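Side-chain contacts in DUF2666 domain-containing protein (Pyrococcus furiosus, PDB 3V68), which is of unknown function but probably binds double-stranded DNA: residues E63-L66 and E67-L70; T106-I109 and L110-E113. All blocks are in the same frame, centred on the assembly; numbering follows the deposited sequence.

Interaction 1 (E63-L66 and E67-L70)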
loop_
_atom_site.group_PDB
_atom_site.type_symbol
_atom_site.label_atom_id
_atom_site.label_comp_id
_atom_site.label_asym_id
_atom_site.label_seq_id
_atom_site.Cartn_x
_atom_site.Cartn_y
_atom_site.Cartn_z
ATOM N N GLU A 63 -13.887 -14.442 -7.721
ATOM C CA GLU A 63 -13.746 -15.898 -7.708
ATOM C C GLU A 63 -12.669 -16.411 -8.661
ATOM O O GLU A 63 -12.323 -15.747 -9.641
ATOM C CB GLU A 63 -15.085 -16.558 -8.062
ATOM C CG GLU A 63 -16.187 -16.381 -7.018
ATOM C CD GLU A 63 -16.101 -17.385 -5.879
ATOM O OE1 GLU A 63 -15.329 -18.360 -5.987
ATOM O OE2 GLU A 63 -16.817 -17.202 -4.872
ATOM N N GLY A 64 -12.147 -17.598 -8.354
ATOM C CA GLY A 64 -11.318 -18.353 -9.289
ATOM C C GLY A 64 -9.827 -18.371 -9.011
ATOM O O GLY A 64 -9.374 -18.021 -7.924
ATOM N N SER A 65 -9.070 -18.804 -10.016
ATOM C CA SER A 65 -7.613 -18.813 -9.961
ATOM C C SER A 65 -7.103 -17.379 -9.932
ATOM O O SER A 65 -7.875 -16.443 -10.126
ATOM C CB SER A 65 -7.065 -19.500 -11.206
ATOM O OG SER A 65 -7.429 -18.772 -12.366
ATOM N N LEU A 66 -5.804 -17.210 -9.711
ATOM C CA LEU A 66 -5.190 -15.882 -9.781
ATOM C C LEU A 66 -5.517 -15.176 -11.095
ATOM O O LEU A 66 -5.931 -14.015 -11.090
ATOM C CB LEU A 66 -3.675 -15.964 -9.583
ATOM C CG LEU A 66 -2.886 -14.661 -9.760
ATOM C CD1 LEU A 66 -3.362 -13.597 -8.777
ATOM C CD2 LEU A 66 -1.402 -14.919 -9.600
ATOM N N GLU A 67 -5.341 -15.883 -12.211
ATOM C CA GLU A 67 -5.591 -15.316 -13.536
ATOM C C GLU A 67 -7.031 -14.835 -13.688
ATOM O O GLU A 67 -7.279 -13.780 -14.273
ATOM C CB GLU A 67 -5.249 -16.327 -14.638
ATOM C CG GLU A 67 -3.757 -16.666 -14.751
ATOM C CD GLU A 67 -3.291 -17.774 -13.809
ATOM O OE1 GLU A 67 -4.059 -18.201 -12.920
ATOM O OE2 GLU A 67 -2.138 -18.226 -13.959
ATOM N N GLU A 68 -7.968 -15.609 -13.147
ATOM C CA GLU A 68 -9.381 -15.243 -13.179
ATOM C C GLU A 68 -9.671 -14.036 -12.290
ATOM O O GLU A 68 -10.473 -13.172 -12.651
ATOM C CB GLU A 68 -10.256 -16.431 -12.777
ATOM C CG GLU A 68 -10.277 -17.529 -13.824
ATOM C CD GLU A 68 -11.151 -18.702 -13.438
ATOM O OE1 GLU A 68 -10.931 -19.297 -12.361
ATOM O OE2 GLU A 68 -12.048 -19.047 -14.232
ATOM N N LYS A 69 -9.006 -13.980 -11.138
ATOM C CA LYS A 69 -9.152 -12.853 -10.221
ATOM C C LYS A 69 -8.640 -11.562 -10.852
ATOM O O LYS A 69 -9.276 -10.515 -10.731
ATOM C CB LYS A 69 -8.444 -13.128 -8.893
ATOM C CG LYS A 69 -9.127 -14.187 -8.042
ATOM C CD LYS A 69 -8.394 -14.394 -6.734
ATOM C CE LYS A 69 -9.165 -15.321 -5.813
ATOM N NZ LYS A 69 -8.383 -15.616 -4.579
ATOM N N LEU A 70 -7.496 -11.648 -11.528
ATOM C CA LEU A 70 -6.929 -10.495 -12.229
ATOM C C LEU A 70 -7.865 -9.975 -13.320
ATOM O O LEU A 70 -8.091 -8.772 -13.429
ATOM C CB LEU A 70 -5.541 -10.820 -12.794
ATOM C CG LEU A 70 -4.440 -11.098 -11.768
ATOM C CD1 LEU A 70 -3.157 -11.515 -12.462
ATOM C CD2 LEU A 70 -4.188 -9.892 -10.876
HETATM O O HOH W 1 -8.174 -18.471 -5.627
#
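Ser65 and Glu68 meet in a reciprocal capping contact at the N-terminus of helix 66-73, where the loop following helix 54-58 turns into the helix. The carboxylate of Glu68 reaches back to the backbone of Ser65: its OE1 accepts from Ser65 N at 3.0 Å, through the anti lone pair and with an N-H...O angle of 159°. Glu68 CG stands anti to its own carbonyl carbon (chi1 -70°) and the chain runs extended beyond it, which carries the carboxylate past Ser65 OG to that amide. In return Ser65 OG takes a weak bond from Glu68 N at 3.3 Å. These two exchanges make a capping box, with Ser65 as the N-cap residue. The same hydroxyl also makes a weak bond to Glu67 OE1, whose chain is bent at chi2 (85°). Glu68 OE1 lies 3.2 Å from Gly64 CA, so the carboxylate rests close against the glycine backbone. On another side of the turn, Lys69 extends along the loop, its CE 3.4 Å from Gly64 O; a water joins that oxygen to Lys69 NZ, which also forms a salt bridge with Glu113. Leu66 and Leu70, one helical turn apart, put Leu66 CD1 4.0 Å from Leu70 CG, and both pack against Leu110 of helix 91-110 and Val209 of helix 202-213.

Interaction 2 (T106-I109 and L110-E113)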
loop_
_atom_site.group_PDB
_atom_site.type_symbol
_atom_site.label_atom_id
_atom_site.label_comp_id
_atom_site.label_asym_id
_atom_site.label_seq_id
_atom_site.Cartn_x
_atom_site.Cartn_y
_atom_site.Cartn_z
ATOM N N THR A 106 -7.813 -4.571 -4.537
ATOM C CA THR A 106 -6.745 -5.332 -5.179
ATOM C C THR A 106 -5.777 -5.952 -4.162
ATOM O O THR A 106 -5.447 -7.138 -4.259
ATOM C CB THR A 106 -5.998 -4.459 -6.214
ATOM O OG1 THR A 106 -6.930 -4.020 -7.208
ATOM C CG2 THR A 106 -4.874 -5.239 -6.892
ATOM N N ARG A 107 -5.349 -5.169 -3.174
ATOM C CA ARG A 107 -4.473 -5.687 -2.130
ATOM C C ARG A 107 -5.132 -6.835 -1.366
ATOM O O ARG A 107 -4.518 -7.876 -1.167
ATOM C CB ARG A 107 -4.050 -4.586 -1.149
ATOM C CG ARG A 107 -3.265 -5.114 0.077
ATOM C CD ARG A 107 -2.740 -3.992 0.990
ATOM N NE ARG A 107 -1.614 -3.305 0.367
ATOM C CZ ARG A 107 -0.341 -3.435 0.730
ATOM N NH1 ARG A 107 0.006 -4.194 1.767
ATOM N NH2 ARG A 107 0.589 -2.762 0.068
ATOM N N GLU A 108 -6.380 -6.643 -0.944
ATOM C CA GLU A 108 -7.044 -7.650 -0.121
ATOM C C GLU A 108 -7.336 -8.932 -0.897
ATOM O O GLU A 108 -7.192 -10.032 -0.358
ATOM C CB GLU A 108 -8.306 -7.082 0.537
ATOM C CG GLU A 108 -8.025 -5.979 1.563
ATOM C CD GLU A 108 -6.959 -6.358 2.590
ATOM O OE1 GLU A 108 -7.172 -7.332 3.344
ATOM O OE2 GLU A 108 -5.913 -5.675 2.647
ATOM N N ILE A 109 -7.707 -8.789 -2.167
ATOM C CA ILE A 109 -8.007 -9.954 -3.011
ATOM C C ILE A 109 -6.749 -10.756 -3.359
ATOM O O ILE A 109 -6.798 -11.984 -3.444
ATOM C CB ILE A 109 -8.780 -9.558 -4.307
ATOM C CG1 ILE A 109 -10.179 -9.003 -3.979
ATOM C CG2 ILE A 109 -8.877 -10.737 -5.290
ATOM C CD1 ILE A 109 -11.111 -9.963 -3.218
ATOM N N LEU A 110 -5.623 -10.070 -3.539
ATOM C CA LEU A 110 -4.419 -10.725 -4.057
ATOM C C LEU A 110 -3.336 -11.079 -3.047
ATOM O O LEU A 110 -2.413 -11.815 -3.381
ATOM C CB LEU A 110 -3.796 -9.879 -5.173
ATOM C CG LEU A 110 -4.659 -9.591 -6.399
ATOM C CD1 LEU A 110 -3.866 -8.735 -7.365
ATOM C CD2 LEU A 110 -5.135 -10.874 -7.071
ATOM N N LYS A 111 -3.439 -10.573 -1.817
ATOM C CA LYS A 111 -2.336 -10.719 -0.855
ATOM C C LYS A 111 -1.995 -12.161 -0.469
ATOM O O LYS A 111 -0.867 -12.441 -0.080
ATOM C CB LYS A 111 -2.535 -9.843 0.386
ATOM C CG LYS A 111 -3.739 -10.190 1.233
ATOM C CD LYS A 111 -3.798 -9.292 2.454
ATOM C CE LYS A 111 -4.797 -9.813 3.467
ATOM N NZ LYS A 111 -4.925 -8.888 4.624
ATOM N N ASN A 112 -2.963 -13.064 -0.584
ATOM C CA ASN A 112 -2.691 -14.481 -0.355
ATOM C C ASN A 112 -2.354 -15.255 -1.633
ATOM O O ASN A 112 -2.040 -16.445 -1.568
ATOM C CB ASN A 112 -3.850 -15.148 0.398
ATOM C CG ASN A 112 -4.052 -14.575 1.791
ATOM O OD1 ASN A 112 -3.095 -14.354 2.536
ATOM N ND2 ASN A 112 -5.309 -14.343 2.151
ATOM N N GLU A 113 -2.415 -14.574 -2.779
ATOM C CA GLU A 113 -2.108 -15.166 -4.092
ATOM C C GLU A 113 -0.717 -14.757 -4.595
ATOM O O GLU A 113 -0.094 -15.471 -5.385
ATOM C CB GLU A 113 -3.151 -14.739 -5.134
ATOM C CG GLU A 113 -4.605 -15.100 -4.812
ATOM C CD GLU A 113 -5.066 -16.397 -5.458
ATOM O OE1 GLU A 113 -4.432 -16.854 -6.433
ATOM O OE2 GLU A 113 -6.081 -16.954 -4.995
HETATM O O HOH W 2 -5.710 -13.849 -1.961
#
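Glu108 and Lys111 lie side by side and point the same way, so their charged ends meet in a salt bridge of 3.0 Å between Glu108 OE1 and Lys111 NZ. The ammonium approaches on the syn side of the carboxylate, 21° out of its plane, and Glu108 OE2 stays farther from it. The two chains reach this meeting differently. Glu108 bends at chi2 (-50°), whereas Lys111 runs extended from a CG set between its backbone N and carbonyl carbon (chi1 64°). That setting lays the start of the lysine chain over the end of the helix, with Lys111 CG 3.4 Å from Arg107 O.

Thr106 and Leu110 are also parallel neighbours, but their contact is apolar: Thr106 CG2 touches Leu110 CD1 at 3.7 Å. The threonine hydroxyl is engaged by Lys102 O one turn earlier. Ile109 instead crosses Leu110 at a slant, and its CG2 lies 4.1 Å from Leu110 CD2. Leu110 is buried, leaning on Leu73 of helix 66-73, while Ile109 packs on Ile62 of the preceding loop.

The backbone beneath these side chains is losing its helical regularity. Leu110 N still donates to Thr106 O at 3.0 Å, and Lys111 N makes a weak bond to Arg107 O. Ile109 O takes a hydrogen bond from a water that in turn weakly accepts from Asn112 N. Beyond it, Glu113 N bonds to Leu110 O at 2.8 Å, an i to i+3 link that curls the chain into a turn. Together, the weak, poorly angled bond to Arg107 O, the water-mediated link and this turn are characteristic of a helix C-terminus unwinding into a turn, here where helix 91-110 gives way to the loop toward strand 136-143.

How the interactions relate
Interaction 1 starts helix 66-73 and interaction 2 ends helix 91-110; their centres lie 11 Å apart and they touch directly. Leucines supply the buried part of the junction, with Leu66 CD1 3.7 Å from Leu110 CD2 and Leu70 CD2 3.7 Å from Leu110 CD1. A salt bridge of 2.7 Å between Lys69 NZ and Glu113 OE2 adds a polar tie between the first turn of helix 66-73 and the loop that follows helix 91-110. Away from this junction their chemistry differs: the more exposed face of 63-70 uses side chains to satisfy backbone amides at a helix start, whereas 106-113 pairs opposite charges at its partly exposed rim and bridges backbone groups through water.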